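Local coordinates for chlorella virus DNA ligase-adenylate (Chlorella virus, PDB 1FVI), which probably acts as an ATP-dependent DNA ligase in replication and repair, sealing nicks by way of an enzyme-bound adenylate, at residues A[124-129]-A[133-138]; A[94-99]-A[116-121]; A[233-238]-A[268-273]; A[187-192]-A[285-290]. The protein carries 1 engineered substitution. One frame throughout, in Å; residues are numbered along the deposited sequence.

Contact 1: residues A[124-129]-A[133-138]; sequences HILEHA and IIPLIP
Ile133 and Leu126 supply most of the surface buried here, with Ile125 and Pro135 completing the patch. Ile133 points its side chain into the turn formed by 124-129, and its two branches divide the work. The CG1 arm runs alongside Ile125 and points the same way, with Ile133 CG1 3.9 Å from Ile125 CG2. Ile133 CG1 also sits 3.4 Å from Ile125 O, a carbonyl that a water also approaches. The shorter branch faces Leu126, whose CD2 lies 4.1 Å from Ile133 CG2. With CG anti to its own carbonyl carbon (chi1 -55°), Leu126 brings its isobutyl end to strand 133-135; CD1 continues the extended chain, and CD2, the other methyl, meets Ile133 and the proline ring. There Leu126 CD2 lies 3.7 Å from Pro135 CG, the two side chains crossing obliquely.

No direct hydrogen bond joins the backbones, and water does the bridging. One molecule accepts from Ile133 N at 3.0 Å and probably donates to Ile125 O, with a weak bond from His128 N as a third partner. A second lies between Leu126 O and Ile133 O, 2.8 Å from the latter.

Leu58 of helix 49-58 backs both Ile125 and Ile133, while Ile119 covers Leu126 and Pro135. Apolar packing with two water-bridged backbone links thus folds the return connection of a beta-alpha-beta unit onto its final strand, 131-135, in the adenylate-binding domain.

Contact 2: residues A[94-99]-A[116-121]; sequences YYWFDY and KNYITV. With AMP (adenosine monophosphate), chain C.
The Trp96 indole meets Tyr118 at its rim: Tyr118 CD2 lies near the indole plane, 4.0 Å from Trp96 CH2, and the two side chains cross at about a right angle. One face of the neighbouring Tyr99 ring is covered by the same indole, with Trp96 CZ2 4.0 Å above the plane and displaced toward the rim. These rings fill the space between the first strand and the helix of a beta-alpha-beta unit, strand 92-99, helix 108-121 and strand 131-135. The helix segment runs across the strand at 106°, and the two axes come no nearer than 10.8 Å, a gap wide enough for large aromatic groups.

Trp96 has CG anti to the backbone N (chi1 -174°), which sends the benzo end of the indole toward the helix. Ile119 slides past it in the opposite direction, with Ile119 CG1 3.7 Å from Trp96 CZ3 and CD1 close beside. Tyr99 reaches out in a similar way, and its hydroxyl OH comes within 3.9 Å of Tyr118 CD1. Beyond the contact, the Tyr118 ring stacks on His122, the residue just past the segment.

Within the strand, Asp98 OD1 accepts from Tyr99 N, while OD2 forms salt bridges with Arg111 and Arg165. Phe97 and Asp98 make a classic beta bulge opposite Asp64. Phe97 serves the nucleotide pocket: with CG held between the backbone N and the carbonyl carbon (chi1 55°), it lays one ring face against adenine, and AMP N1 stands 3.7 Å above the centre of the Phe97 ring.

Contact 3: residues A[233-238]-A[268-273]; sequences GSIEVD and KMVKFK
Val270 is the residue of 268-273 that reaches both Ile235 and Val237 on the other strand. Followed from its start, the segment first ties down its entry: Lys268 NZ is hydrogen-bonded to Ser264 O. Met269 then rests on Glu193 and Thr195 of strand 190-201, which lies between the two strands of this contact in the sheet.

At Val270 the chain turns a side chain inward. A chi1 of -60° places CG2 between the backbone N and the carbonyl carbon, and this methyl makes the whole approach. Val270 CG2 lies 4.1 Å from Val237 CG1, the two valines meeting at a slant. Ile235, two residues earlier on its strand, comes in with its chain extended (chi2 169°), CD1 4.3 Å from Val270 CG2. All three residues are buried, yet the backbones remain well apart, with 8.5 Å between the CA atoms of Val237 and Val270.

Phe272 also points inward, and its ring meets Tyr239 edge to face and also packs against Phe244. Lys273 ends the segment with a salt bridge to Asp191. On strand 233-237, Ser234 and Glu236 take the other side from Ile235 and Val237, and Ser234 OG donates to Glu236 OE2 at 2.7 Å.

Without hydrogen bonds between them, two strands flanking 190-201 touch through aliphatic tips across a curled antiparallel sheet, which is the interior packing of a five-stranded OB-fold barrel.

Contact 4: residues A[187-192]-A[285-290]; sequences KQFKDA and FPVFIG
Apolar packing dominates, and Phe189 is its centre: its CE2 and CZ atoms meet Phe285. Phe189 CZ lies 3.7 Å from Phe285 CB, and the two side chains cross at about a right angle. Phe285 starts out toward the other segment, but its ring then leads away, so its CB and CD1 do the touching. Val287 adds a looser contact, its CG2 being 4.3 Å from Phe189 CE2. Arg152 of helix 144-156 packs against both phenylalanines.

A carbon-oxygen contact accompanies this packing: Phe189 CE2 comes within 3.3 Å of Phe285 O. That carbonyl is presented where the chain turns a corner at Phe285, on the way into the strand that carries Val287.

Hydrogen bonds work around the contact. Glu151 OE2 and OE1 accept from Gln188 N and Phe189 N respectively, fixing the backbone that carries the ring.

No hydrogen bond, then, crosses between the segments. Apolar packing joins them, and Glu151 holds the backbone that carries Phe189, where the OB barrel meets the chain leading out of the adenylate-binding domain.

The four contacts form two pairs on opposite sides of the chain's centre. Contacts 1 and 2, with centres 7 Å apart, share one beta-alpha-beta unit: Ile134 N probably bonds to Tyr94 O (2.8 Å), and Ile119 packs on Pro135 and Leu126. Contacts 3 and 4, 11 Å between centres, share the OB sheet, where Lys273 O probably accepts from Val287 N (2.7 Å). Contact 1 and contact 3 lie 34 Å apart, centre to centre. In this model AMP touches Phe97 of contact 2 and Leu136 of contact 1. From contact 4, the Phe189 side chain stays about 14 Å from the nucleotide and about 11 Å from that of Lys26, the covalently adenylated residue.

Contact 1: residues A[124-129]-A[133-138]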
# COMPACT_ATOMS: atom_id res chain seq x y z
N HIS A 124 7.52 -11.94 18.44
CA HIS A 124 8.82 -11.32 18.30
C HIS A 124 9.22 -11.01 16.87
O HIS A 124 10.12 -10.20 16.65
CB HIS A 124 9.88 -12.22 18.93
CG HIS A 124 9.81 -13.64 18.46
ND1 HIS A 124 8.78 -14.49 18.82
CD2 HIS A 124 10.62 -14.35 17.64
CE1 HIS A 124 8.96 -15.66 18.23
NE2 HIS A 124 10.07 -15.60 17.51
N ILE A 125 8.56 -11.66 15.92
CA ILE A 125 8.87 -11.46 14.51
C ILE A 125 8.51 -10.05 14.04
O ILE A 125 9.12 -9.51 13.12
CB ILE A 125 8.20 -12.54 13.64
CG1 ILE A 125 8.52 -13.93 14.20
CG2 ILE A 125 8.67 -12.44 12.21
CD1 ILE A 125 9.98 -14.32 14.16
N LEU A 126 7.57 -9.44 14.73
CA LEU A 126 7.15 -8.09 14.41
C LEU A 126 8.13 -7.10 15.05
O LEU A 126 8.15 -5.93 14.71
CB LEU A 126 5.73 -7.85 14.93
CG LEU A 126 4.60 -8.82 14.49
CD1 LEU A 126 3.29 -8.39 15.12
CD2 LEU A 126 4.47 -8.90 12.97
N GLU A 127 8.99 -7.62 15.91
CA GLU A 127 9.96 -6.80 16.64
C GLU A 127 11.38 -6.77 16.08
O GLU A 127 12.28 -6.29 16.77
CB GLU A 127 10.07 -7.29 18.10
CG GLU A 127 8.77 -7.42 18.87
CD GLU A 127 8.97 -8.20 20.16
OE1 GLU A 127 8.00 -8.33 20.95
OE2 GLU A 127 10.09 -8.70 20.40
N HIS A 128 11.62 -7.27 14.88
CA HIS A 128 12.98 -7.25 14.35
C HIS A 128 13.54 -5.84 14.21
O HIS A 128 12.80 -4.87 14.00
CB HIS A 128 13.08 -8.00 13.03
CG HIS A 128 14.49 -8.23 12.58
ND1 HIS A 128 15.12 -9.44 12.73
CD2 HIS A 128 15.38 -7.41 11.98
CE1 HIS A 128 16.35 -9.36 12.23
NE2 HIS A 128 16.52 -8.13 11.78
N ALA A 129 14.85 -5.72 14.38
CA ALA A 129 15.51 -4.42 14.32
C ALA A 129 15.55 -3.81 12.91
O ALA A 129 14.99 -2.73 12.68
CB ALA A 129 16.92 -4.54 14.90
N ILE A 133 8.30 -6.50 9.74
CA ILE A 133 7.30 -7.42 9.21
C ILE A 133 5.94 -6.80 9.45
O ILE A 133 5.53 -6.57 10.60
CB ILE A 133 7.34 -8.81 9.91
CG1 ILE A 133 8.71 -9.46 9.73
CG2 ILE A 133 6.24 -9.73 9.35
CD1 ILE A 133 9.08 -9.69 8.32
N ILE A 134 5.25 -6.50 8.35
CA ILE A 134 3.93 -5.88 8.43
C ILE A 134 2.83 -6.79 7.92
O ILE A 134 2.72 -7.02 6.72
CB ILE A 134 3.89 -4.54 7.66
CG1 ILE A 134 4.94 -3.57 8.22
CG2 ILE A 134 2.50 -3.94 7.77
CD1 ILE A 134 5.07 -2.30 7.43
N PRO A 135 2.02 -7.35 8.83
CA PRO A 135 0.92 -8.24 8.45
C PRO A 135 -0.17 -7.43 7.74
O PRO A 135 -0.70 -6.46 8.29
CB PRO A 135 0.41 -8.77 9.80
CG PRO A 135 1.59 -8.62 10.72
CD PRO A 135 2.15 -7.29 10.30
N LEU A 136 -0.47 -7.79 6.50
CA LEU A 136 -1.51 -7.11 5.75
C LEU A 136 -2.81 -7.87 5.93
O LEU A 136 -3.13 -8.75 5.14
CB LEU A 136 -1.17 -7.06 4.26
CG LEU A 136 -0.50 -5.83 3.63
CD1 LEU A 136 -0.90 -5.81 2.15
CD2 LEU A 136 -0.95 -4.53 4.30
N ILE A 137 -3.51 -7.58 7.02
CA ILE A 137 -4.80 -8.19 7.30
C ILE A 137 -5.85 -7.37 6.53
O ILE A 137 -5.88 -6.14 6.62
CB ILE A 137 -5.02 -8.20 8.81
CG1 ILE A 137 -3.95 -9.11 9.45
CG2 ILE A 137 -6.46 -8.64 9.14
CD1 ILE A 137 -3.78 -8.96 10.93
N PRO A 138 -6.69 -8.04 5.71
CA PRO A 138 -7.69 -7.31 4.92
C PRO A 138 -8.83 -6.63 5.67
O PRO A 138 -9.15 -6.98 6.81
CB PRO A 138 -8.21 -8.37 3.96
CG PRO A 138 -8.15 -9.62 4.82
CD PRO A 138 -6.80 -9.49 5.49
O HOH W 1 9.76 -7.07 12.28
O HOH W 2 7.00 -5.20 12.62

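Contact 2: residues A[94-99]-A[116-121]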
# COMPACT_ATOMS: atom_id res chain seq x y z
N TYR A 94 8.52 -5.64 5.02
CA TYR A 94 7.96 -6.73 4.25
C TYR A 94 6.49 -6.80 4.61
O TYR A 94 6.13 -7.10 5.76
CB TYR A 94 8.65 -8.05 4.55
CG TYR A 94 8.06 -9.20 3.76
CD1 TYR A 94 8.43 -9.44 2.44
CD2 TYR A 94 7.13 -10.06 4.35
CE1 TYR A 94 7.89 -10.51 1.72
CE2 TYR A 94 6.59 -11.14 3.64
CZ TYR A 94 6.98 -11.36 2.33
OH TYR A 94 6.49 -12.44 1.67
N TYR A 95 5.64 -6.42 3.66
CA TYR A 95 4.20 -6.46 3.84
C TYR A 95 3.79 -7.90 3.50
O TYR A 95 3.85 -8.31 2.34
CB TYR A 95 3.51 -5.48 2.90
CG TYR A 95 3.78 -4.01 3.20
CD1 TYR A 95 4.84 -3.34 2.59
CD2 TYR A 95 2.94 -3.29 4.07
CE1 TYR A 95 5.06 -1.97 2.83
CE2 TYR A 95 3.16 -1.92 4.31
CZ TYR A 95 4.22 -1.28 3.68
OH TYR A 95 4.44 0.07 3.89
N TRP A 96 3.44 -8.65 4.54
CA TRP A 96 3.06 -10.06 4.41
C TRP A 96 1.57 -10.16 4.21
O TRP A 96 0.81 -9.99 5.16
CB TRP A 96 3.49 -10.78 5.69
CG TRP A 96 3.33 -12.29 5.73
CD1 TRP A 96 3.10 -13.12 4.68
CD2 TRP A 96 3.37 -13.12 6.90
NE1 TRP A 96 2.96 -14.42 5.13
CE2 TRP A 96 3.12 -14.44 6.49
CE3 TRP A 96 3.57 -12.86 8.27
CZ2 TRP A 96 3.07 -15.52 7.39
CZ3 TRP A 96 3.52 -13.93 9.17
CH2 TRP A 96 3.26 -15.24 8.72
N PHE A 97 1.15 -10.44 2.98
CA PHE A 97 -0.28 -10.51 2.70
C PHE A 97 -0.92 -11.88 2.48
O PHE A 97 -2.15 -11.98 2.42
CB PHE A 97 -0.66 -9.53 1.58
CG PHE A 97 0.11 -9.71 0.30
CD1 PHE A 97 0.02 -10.90 -0.44
CD2 PHE A 97 0.85 -8.64 -0.22
CE1 PHE A 97 0.64 -11.02 -1.69
CE2 PHE A 97 1.47 -8.74 -1.47
CZ PHE A 97 1.37 -9.94 -2.22
N ASP A 98 -0.10 -12.93 2.36
CA ASP A 98 -0.64 -14.28 2.17
C ASP A 98 0.28 -15.34 2.77
O ASP A 98 1.46 -15.10 3.00
CB ASP A 98 -0.94 -14.57 0.70
CG ASP A 98 -2.16 -15.47 0.51
OD1 ASP A 98 -2.67 -16.03 1.51
OD2 ASP A 98 -2.62 -15.61 -0.64
N TYR A 99 -0.30 -16.51 3.00
CA TYR A 99 0.38 -17.65 3.62
C TYR A 99 -0.28 -18.93 3.16
O TYR A 99 -1.40 -19.23 3.59
CB TYR A 99 0.20 -17.55 5.14
CG TYR A 99 0.93 -18.58 5.96
CD1 TYR A 99 2.08 -19.21 5.47
CD2 TYR A 99 0.53 -18.87 7.27
CE1 TYR A 99 2.81 -20.09 6.26
CE2 TYR A 99 1.26 -19.74 8.07
CZ TYR A 99 2.40 -20.34 7.56
OH TYR A 99 3.16 -21.17 8.35
N LYS A 116 -2.23 -14.93 10.95
CA LYS A 116 -2.51 -14.29 12.22
C LYS A 116 -2.07 -15.14 13.40
O LYS A 116 -1.39 -14.66 14.31
CB LYS A 116 -3.99 -13.94 12.34
CG LYS A 116 -4.43 -12.79 11.47
CD LYS A 116 -5.91 -12.49 11.65
CE LYS A 116 -6.21 -12.02 13.06
NZ LYS A 116 -7.66 -11.78 13.28
N ASN A 117 -2.44 -16.43 13.34
CA ASN A 117 -2.10 -17.38 14.39
C ASN A 117 -0.61 -17.62 14.49
O ASN A 117 -0.07 -17.70 15.60
CB ASN A 117 -2.86 -18.69 14.22
CG ASN A 117 -4.31 -18.59 14.65
OD1 ASN A 117 -5.22 -18.78 13.84
ND2 ASN A 117 -4.53 -18.26 15.92
N TYR A 118 0.06 -17.69 13.35
CA TYR A 118 1.50 -17.91 13.35
C TYR A 118 2.14 -16.77 14.14
O TYR A 118 3.00 -17.01 14.99
CB TYR A 118 2.05 -17.98 11.93
CG TYR A 118 3.52 -18.26 11.87
CD1 TYR A 118 3.99 -19.57 11.78
CD2 TYR A 118 4.46 -17.23 11.94
CE1 TYR A 118 5.35 -19.85 11.76
CE2 TYR A 118 5.82 -17.49 11.93
CZ TYR A 118 6.26 -18.80 11.84
OH TYR A 118 7.61 -19.06 11.82
N ILE A 119 1.67 -15.54 13.88
CA ILE A 119 2.19 -14.34 14.55
C ILE A 119 1.93 -14.37 16.06
O ILE A 119 2.71 -13.86 16.85
CB ILE A 119 1.61 -13.05 13.91
CG1 ILE A 119 2.14 -12.91 12.48
CG2 ILE A 119 1.97 -11.80 14.74
CD1 ILE A 119 1.35 -11.97 11.61
N THR A 120 0.80 -14.97 16.44
CA THR A 120 0.43 -15.11 17.84
C THR A 120 1.42 -16.03 18.55
O THR A 120 1.72 -15.84 19.72
CB THR A 120 -0.99 -15.71 17.95
OG1 THR A 120 -1.96 -14.66 17.80
CG2 THR A 120 -1.20 -16.42 19.25
N VAL A 121 1.91 -17.04 17.82
CA VAL A 121 2.86 -18.01 18.36
C VAL A 121 4.27 -17.41 18.35
O VAL A 121 5.10 -17.76 19.19
CB VAL A 121 2.90 -19.32 17.48
CG1 VAL A 121 3.96 -20.29 17.99
CG2 VAL A 121 1.55 -20.00 17.45
P AMP C . -0.18 -2.42 -10.14
O1P AMP C . -0.81 -2.50 -11.46
O3P AMP C . 1.30 -2.06 -10.58
O5' AMP C . -0.02 -3.80 -9.56
C5' AMP C . 0.76 -3.99 -8.28
C4' AMP C . 1.43 -5.34 -8.19
O4' AMP C . 1.75 -5.54 -6.81
C3' AMP C . 0.52 -6.52 -8.61
O3' AMP C . 1.20 -7.55 -9.33
C2' AMP C . 0.05 -7.11 -7.33
O2' AMP C . -0.14 -8.51 -7.47
C1' AMP C . 1.12 -6.69 -6.30
N9 AMP C . 0.51 -6.35 -5.03
C8 AMP C . 0.76 -5.18 -4.34
N7 AMP C . 0.07 -5.15 -3.24
C5 AMP C . -0.67 -6.32 -3.17
C6 AMP C . -1.58 -6.84 -2.24
N6 AMP C . -1.92 -6.18 -1.10
N1 AMP C . -2.11 -8.04 -2.52
C2 AMP C . -1.78 -8.67 -3.63
N3 AMP C . -0.94 -8.31 -4.60
C4 AMP C . -0.38 -7.09 -4.33

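Contact 3: residues A[233-238]-A[268-273]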
# COMPACT_ATOMS: atom_id res chain seq x y z
N GLY A 233 -2.41 22.20 8.03
CA GLY A 233 -3.52 21.29 8.24
C GLY A 233 -4.14 20.97 6.89
O GLY A 233 -4.46 19.82 6.60
N SER A 234 -4.32 22.00 6.07
CA SER A 234 -4.88 21.82 4.74
C SER A 234 -4.40 22.93 3.82
O SER A 234 -3.96 23.99 4.28
CB SER A 234 -6.42 21.83 4.77
OG SER A 234 -6.94 23.14 4.93
N ILE A 235 -4.40 22.63 2.53
CA ILE A 235 -4.03 23.59 1.52
C ILE A 235 -5.27 23.80 0.64
O ILE A 235 -6.03 22.87 0.40
CB ILE A 235 -2.84 23.14 0.65
CG1 ILE A 235 -3.14 21.80 -0.04
CG2 ILE A 235 -1.59 23.09 1.49
CD1 ILE A 235 -2.10 21.44 -1.12
N GLU A 236 -5.52 25.06 0.28
CA GLU A 236 -6.65 25.42 -0.55
C GLU A 236 -6.09 25.57 -1.95
O GLU A 236 -5.06 26.23 -2.14
CB GLU A 236 -7.32 26.70 -0.05
CG GLU A 236 -8.01 26.53 1.31
CD GLU A 236 -7.07 26.06 2.43
OE1 GLU A 236 -5.99 26.66 2.58
OE2 GLU A 236 -7.42 25.09 3.15
N VAL A 237 -6.76 24.94 -2.91
CA VAL A 237 -6.29 24.94 -4.29
C VAL A 237 -7.31 25.40 -5.32
O VAL A 237 -8.50 25.30 -5.10
CB VAL A 237 -5.77 23.53 -4.68
CG1 VAL A 237 -4.58 23.16 -3.78
CG2 VAL A 237 -6.89 22.50 -4.53
N ASP A 238 -6.81 25.89 -6.46
CA ASP A 238 -7.67 26.39 -7.52
C ASP A 238 -8.31 25.32 -8.38
O ASP A 238 -9.53 25.23 -8.41
CB ASP A 238 -6.95 27.42 -8.42
CG ASP A 238 -7.89 28.05 -9.48
OD1 ASP A 238 -8.54 29.08 -9.21
OD2 ASP A 238 -7.96 27.53 -10.61
N LYS A 268 2.38 27.21 -6.47
CA LYS A 268 2.92 25.94 -6.94
C LYS A 268 1.79 25.01 -7.37
O LYS A 268 0.67 25.08 -6.85
CB LYS A 268 3.76 25.25 -5.86
CG LYS A 268 5.12 25.88 -5.63
CD LYS A 268 5.96 25.90 -6.90
CE LYS A 268 7.27 26.65 -6.70
NZ LYS A 268 7.08 28.07 -6.25
N MET A 269 2.08 24.16 -8.35
CA MET A 269 1.10 23.21 -8.86
C MET A 269 1.26 21.89 -8.09
O MET A 269 2.37 21.36 -7.98
CB MET A 269 1.38 22.95 -10.34
CG MET A 269 0.21 22.40 -11.12
SD MET A 269 -0.98 23.70 -11.53
CE MET A 269 -0.69 23.90 -13.30
N VAL A 270 0.18 21.36 -7.53
CA VAL A 270 0.26 20.08 -6.81
C VAL A 270 -0.51 18.98 -7.56
O VAL A 270 -1.50 19.26 -8.24
CB VAL A 270 -0.27 20.18 -5.34
CG1 VAL A 270 0.54 21.18 -4.54
CG2 VAL A 270 -1.75 20.55 -5.31
N LYS A 271 0.02 17.76 -7.50
CA LYS A 271 -0.63 16.59 -8.10
C LYS A 271 -1.54 15.98 -7.02
O LYS A 271 -1.11 15.83 -5.87
CB LYS A 271 0.40 15.54 -8.54
CG LYS A 271 1.54 16.08 -9.40
CD LYS A 271 2.34 14.95 -10.07
CE LYS A 271 3.03 14.02 -9.08
NZ LYS A 271 4.13 14.69 -8.33
N PHE A 272 -2.78 15.66 -7.36
CA PHE A 272 -3.70 15.05 -6.41
C PHE A 272 -4.61 14.07 -7.12
O PHE A 272 -4.59 13.97 -8.34
CB PHE A 272 -4.55 16.11 -5.65
CG PHE A 272 -5.60 16.81 -6.50
CD1 PHE A 272 -6.96 16.55 -6.30
CD2 PHE A 272 -5.23 17.75 -7.47
CE1 PHE A 272 -7.94 17.20 -7.06
CE2 PHE A 272 -6.20 18.40 -8.24
CZ PHE A 272 -7.56 18.13 -8.03
N LYS A 273 -5.35 13.29 -6.34
CA LYS A 273 -6.29 12.32 -6.89
C LYS A 273 -7.62 12.59 -6.21
O LYS A 273 -7.68 13.20 -5.14
CB LYS A 273 -5.85 10.87 -6.60
CG LYS A 273 -4.75 10.33 -7.53
CD LYS A 273 -4.20 9.00 -7.05
CE LYS A 273 -3.05 8.50 -7.93
NZ LYS A 273 -3.47 8.09 -9.30

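Contact 4: residues A[187-192]-A[285-290]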
# COMPACT_ATOMS: atom_id res chain seq x y z
N LYS A 187 -7.82 1.03 -9.27
CA LYS A 187 -7.29 2.38 -9.25
C LYS A 187 -8.41 3.20 -9.89
O LYS A 187 -8.43 3.45 -11.09
CB LYS A 187 -5.97 2.46 -10.03
CG LYS A 187 -4.81 1.72 -9.32
CD LYS A 187 -3.61 1.51 -10.23
CE LYS A 187 -2.91 2.80 -10.58
NZ LYS A 187 -1.76 2.58 -11.50
N GLN A 188 -9.42 3.50 -9.08
CA GLN A 188 -10.58 4.24 -9.53
C GLN A 188 -10.45 5.75 -9.45
O GLN A 188 -11.22 6.46 -10.09
CB GLN A 188 -11.82 3.76 -8.78
CG GLN A 188 -12.22 2.31 -9.08
CD GLN A 188 -12.86 2.12 -10.45
OE1 GLN A 188 -13.87 2.75 -10.78
NE2 GLN A 188 -12.30 1.23 -11.25
N PHE A 189 -9.49 6.25 -8.67
CA PHE A 189 -9.30 7.70 -8.54
C PHE A 189 -8.57 8.26 -9.75
O PHE A 189 -7.74 7.58 -10.36
CB PHE A 189 -8.58 8.09 -7.25
CG PHE A 189 -9.47 8.13 -6.04
CD1 PHE A 189 -10.50 7.21 -5.89
CD2 PHE A 189 -9.22 9.03 -5.01
CE1 PHE A 189 -11.27 7.18 -4.73
CE2 PHE A 189 -10.00 9.01 -3.83
CZ PHE A 189 -11.02 8.09 -3.70
N LYS A 190 -8.89 9.51 -10.08
CA LYS A 190 -8.36 10.23 -11.23
C LYS A 190 -7.25 11.18 -10.81
O LYS A 190 -7.29 11.72 -9.72
CB LYS A 190 -9.51 11.03 -11.85
CG LYS A 190 -9.38 11.44 -13.30
CD LYS A 190 -10.72 12.01 -13.77
CE LYS A 190 -10.80 12.21 -15.28
NZ LYS A 190 -10.04 13.40 -15.73
N ASP A 191 -6.28 11.38 -11.70
CA ASP A 191 -5.16 12.28 -11.46
C ASP A 191 -5.47 13.67 -11.98
O ASP A 191 -5.88 13.85 -13.13
CB ASP A 191 -3.92 11.79 -12.19
CG ASP A 191 -3.30 10.61 -11.52
OD1 ASP A 191 -2.88 10.73 -10.35
OD2 ASP A 191 -3.23 9.55 -12.18
N ALA A 192 -5.21 14.67 -11.15
CA ALA A 192 -5.44 16.05 -11.52
C ALA A 192 -4.40 16.98 -10.88
O ALA A 192 -3.62 16.56 -10.01
CB ALA A 192 -6.86 16.47 -11.13
N PHE A 285 -13.50 13.15 -2.32
CA PHE A 285 -12.34 12.47 -1.72
C PHE A 285 -10.96 12.90 -2.26
O PHE A 285 -10.13 12.07 -2.62
CB PHE A 285 -12.48 10.96 -1.93
CG PHE A 285 -13.76 10.37 -1.44
CD1 PHE A 285 -14.52 9.56 -2.28
CD2 PHE A 285 -14.18 10.56 -0.14
CE1 PHE A 285 -15.68 8.94 -1.82
CE2 PHE A 285 -15.34 9.95 0.34
CZ PHE A 285 -16.09 9.14 -0.51
N PRO A 286 -10.68 14.21 -2.34
CA PRO A 286 -9.37 14.60 -2.86
C PRO A 286 -8.21 14.15 -1.96
O PRO A 286 -8.32 14.13 -0.73
CB PRO A 286 -9.47 16.13 -2.95
CG PRO A 286 -10.41 16.46 -1.81
CD PRO A 286 -11.47 15.40 -1.94
N VAL A 287 -7.08 13.82 -2.59
CA VAL A 287 -5.90 13.36 -1.86
C VAL A 287 -4.66 13.96 -2.48
O VAL A 287 -4.48 13.88 -3.69
CB VAL A 287 -5.73 11.81 -1.92
CG1 VAL A 287 -4.62 11.36 -0.95
CG2 VAL A 287 -7.02 11.10 -1.61
N PHE A 288 -3.80 14.54 -1.64
CA PHE A 288 -2.55 15.12 -2.10
C PHE A 288 -1.60 14.00 -2.47
O PHE A 288 -1.46 13.02 -1.73
CB PHE A 288 -1.93 15.97 -0.99
CG PHE A 288 -0.52 16.40 -1.26
CD1 PHE A 288 -0.25 17.44 -2.13
CD2 PHE A 288 0.54 15.79 -0.61
CE1 PHE A 288 1.04 17.87 -2.35
CE2 PHE A 288 1.85 16.21 -0.82
CZ PHE A 288 2.10 17.25 -1.69
N ILE A 289 -0.96 14.13 -3.62
CA ILE A 289 -0.01 13.12 -4.08
C ILE A 289 1.40 13.70 -3.99
O ILE A 289 2.28 13.16 -3.29
CB ILE A 289 -0.29 12.67 -5.54
CG1 ILE A 289 -1.67 12.01 -5.64
CG2 ILE A 289 0.79 11.73 -6.02
CD1 ILE A 289 -1.86 10.83 -4.71
N GLY A 290 1.59 14.85 -4.64
CA GLY A 290 2.90 15.46 -4.63
C GLY A 290 2.92 16.85 -5.21
O GLY A 290 1.94 17.33 -5.75